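PDB 3K01: Acarbose/maltose binding protein GacH from Streptomyces glaucescens, which binds acarbose and an acarbose homolog as the solute receptor of an ABC transporter, and probably maltose as well. Local coordinates for residues P85-T90 and Y313-Y318. Sequence-based numbering, arbitrary orientation. Where two conformers were deposited one is given.
Sequences PDVMRT and YAFVKY
Val87 reaches from strand 87-91 to Phe315 and Val316 on helix 309-320, a strand-to-helix packing inside one lobe of the periplasmic-binding-protein fold to which GacH belongs. The strand lies in the lobe's sheet between strands 28-34 and 293-302, and the helix covers one face of that sheet. Val87 carries the whole strand side of the contact, its CA 7.5 Å from the CA of Val316. The bond from CA to CB of Val87 points toward the helix, and CB already lies 4.1 Å from Phe315 CD2. From there the side chain forks. Val87 CG1, anti to its own backbone N (chi1 174°), makes the closest approach, 3.6 Å to Val316 CG1, and also lies 4.0 Å from Phe315 CD2. The other branch, Val87 CG2, sits 3.9 Å from Phe315 CD2, coming at the ring obliquely, and is equally close to Val316 CG1. Both methyls therefore share the same two partners. No hydrogen bond crosses here; the contact is apolar and buried. Around it the layer continues: the Phe315 ring meets Phe32 at a tilt and Phe51 edge-to-face, while Val316 also rests on Leu300 and Val302 of strand 293-302. Behind Val87, backbone hydrogen bonds to Thr31 and Trp33 hold its strand beside strand 28-34. Further along the ring, Phe315 CE2 lies 4.1 Å from Val87 CG1.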
loop_
_atom_site.group_PDB
_atom_site.type_symbol
_atom_site.label_atom_id
_atom_site.label_comp_id
_atom_site.label_asym_id
_atom_site.label_seq_id
_atom_site.Cartn_x
_atom_site.Cartn_y
_atom_site.Cartn_z
ATOM N N PRO A 85 16.241 -16.825 5.458
ATOM C CA PRO A 85 15.049 -17.644 5.678
ATOM C C PRO A 85 14.719 -18.407 4.411
ATOM O O PRO A 85 15.189 -18.046 3.333
ATOM C CB PRO A 85 13.965 -16.602 5.984
ATOM C CG PRO A 85 14.407 -15.403 5.175
ATOM C CD PRO A 85 15.903 -15.392 5.322
ATOM N N ASP A 86 13.910 -19.455 4.535
ATOM C CA ASP A 86 13.346 -20.097 3.349
ATOM C C ASP A 86 12.240 -19.242 2.720
ATOM O O ASP A 86 12.123 -19.177 1.498
ATOM C CB ASP A 86 12.829 -21.485 3.693
ATOM C CG ASP A 86 13.912 -22.350 4.247
ATOM O OD1 ASP A 86 14.820 -22.702 3.463
ATOM O OD2 ASP A 86 13.887 -22.616 5.472
ATOM N N VAL A 87 11.403 -18.657 3.590
ATOM C CA VAL A 87 10.275 -17.875 3.144
ATOM C C VAL A 87 10.350 -16.498 3.797
ATOM O O VAL A 87 10.547 -16.380 5.004
ATOM C CB VAL A 87 8.956 -18.569 3.497
ATOM C CG1 VAL A 87 7.752 -17.670 3.160
ATOM C CG2 VAL A 87 8.847 -19.915 2.741
ATOM N N MET A 88 10.174 -15.473 2.971
ATOM C CA MET A 88 10.308 -14.075 3.430
ATOM C C MET A 88 9.000 -13.357 3.145
ATOM O O MET A 88 8.528 -13.339 1.996
ATOM C CB MET A 88 11.457 -13.429 2.622
ATOM C CG MET A 88 11.741 -11.952 2.890
ATOM S SD MET A 88 12.251 -11.735 4.605
ATOM C CE MET A 88 12.101 -9.945 4.776
ATOM N N ARG A 89 8.438 -12.715 4.174
ATOM C CA ARG A 89 7.301 -11.804 3.933
ATOM C C ARG A 89 7.838 -10.560 3.209
ATOM O O ARG A 89 8.775 -9.915 3.695
ATOM C CB ARG A 89 6.596 -11.433 5.225
ATOM C CG ARG A 89 5.203 -10.946 4.972
ATOM C CD ARG A 89 4.648 -10.215 6.145
ATOM N NE ARG A 89 3.204 -10.016 6.100
ATOM C CZ ARG A 89 2.572 -9.084 6.816
ATOM N NH1 ARG A 89 3.268 -8.268 7.598
ATOM N NH2 ARG A 89 1.257 -8.994 6.762
ATOM N N THR A 90 7.242 -10.244 2.057
ATOM C CA THR A 90 7.821 -9.263 1.125
ATOM C C THR A 90 6.832 -8.159 0.824
ATOM O O THR A 90 5.736 -8.415 0.343
ATOM C CB THR A 90 8.240 -9.893 -0.243
ATOM O OG1 THR A 90 7.159 -10.676 -0.784
ATOM C CG2 THR A 90 9.484 -10.768 -0.100
ATOM N N TYR A 313 7.486 -24.038 -1.203
ATOM C CA TYR A 313 6.394 -23.812 -2.148
ATOM C C TYR A 313 5.063 -24.116 -1.467
ATOM O O TYR A 313 4.097 -23.353 -1.590
ATOM C CB TYR A 313 6.518 -24.754 -3.344
ATOM C CG TYR A 313 7.744 -24.578 -4.219
ATOM C CD1 TYR A 313 8.385 -23.344 -4.365
ATOM C CD2 TYR A 313 8.266 -25.671 -4.915
ATOM C CE1 TYR A 313 9.512 -23.213 -5.181
ATOM C CE2 TYR A 313 9.378 -25.547 -5.726
ATOM C CZ TYR A 313 10.010 -24.329 -5.852
ATOM O OH TYR A 313 11.117 -24.208 -6.659
ATOM N N ALA A 314 4.997 -25.248 -0.755
ATOM C CA ALA A 314 3.772 -25.631 -0.097
ATOM C C ALA A 314 3.418 -24.660 1.044
ATOM O O ALA A 314 2.233 -24.348 1.265
ATOM C CB ALA A 314 3.890 -27.062 0.431
ATOM N N PHE A 315 4.431 -24.164 1.740
ATOM C CA PHE A 315 4.170 -23.224 2.826
ATOM C C PHE A 315 3.574 -21.900 2.310
ATOM O O PHE A 315 2.605 -21.388 2.887
ATOM C CB PHE A 315 5.458 -22.954 3.600
ATOM C CG PHE A 315 5.272 -22.017 4.771
ATOM C CD1 PHE A 315 4.769 -22.489 5.969
ATOM C CD2 PHE A 315 5.586 -20.673 4.648
ATOM C CE1 PHE A 315 4.590 -21.631 7.053
ATOM C CE2 PHE A 315 5.420 -19.800 5.727
ATOM C CZ PHE A 315 4.916 -20.283 6.932
ATOM N N VAL A 316 4.131 -21.347 1.238
ATOM C CA VAL A 316 3.571 -20.091 0.722
ATOM C C VAL A 316 2.194 -20.311 0.131
ATOM O O VAL A 316 1.337 -19.443 0.261
ATOM C CB VAL A 316 4.513 -19.320 -0.232
ATOM C CG1 VAL A 316 5.850 -19.054 0.441
ATOM C CG2 VAL A 316 4.688 -20.011 -1.582
ATOM N N LYS A 317 1.950 -21.470 -0.473
ATOM C CA LYS A 317 0.607 -21.785 -0.919
ATOM C C LYS A 317 -0.368 -21.811 0.264
ATOM O O LYS A 317 -1.462 -21.228 0.184
ATOM C CB LYS A 317 0.574 -23.119 -1.687
ATOM C CG LYS A 317 -0.806 -23.633 -2.002
ATOM C CD LYS A 317 -0.683 -24.998 -2.665
ATOM C CE LYS A 317 -2.046 -25.547 -2.959
ATOM N NZ LYS A 317 -1.969 -26.907 -3.576
ATOM N N TYR A 318 0.018 -22.486 1.342
ATOM C CA TYR A 318 -0.789 -22.503 2.554
ATOM C C TYR A 318 -1.025 -21.098 3.119
ATOM O O TYR A 318 -2.173 -20.734 3.401
ATOM C CB TYR A 318 -0.102 -23.403 3.584
ATOM C CG TYR A 318 -0.602 -23.227 4.998
ATOM C CD1 TYR A 318 -1.817 -23.777 5.408
ATOM C CD2 TYR A 318 0.137 -22.486 5.913
ATOM C CE1 TYR A 318 -2.270 -23.603 6.713
ATOM C CE2 TYR A 318 -0.312 -22.306 7.217
ATOM C CZ TYR A 318 -1.507 -22.865 7.590
ATOM O OH TYR A 318 -1.966 -22.668 8.897
#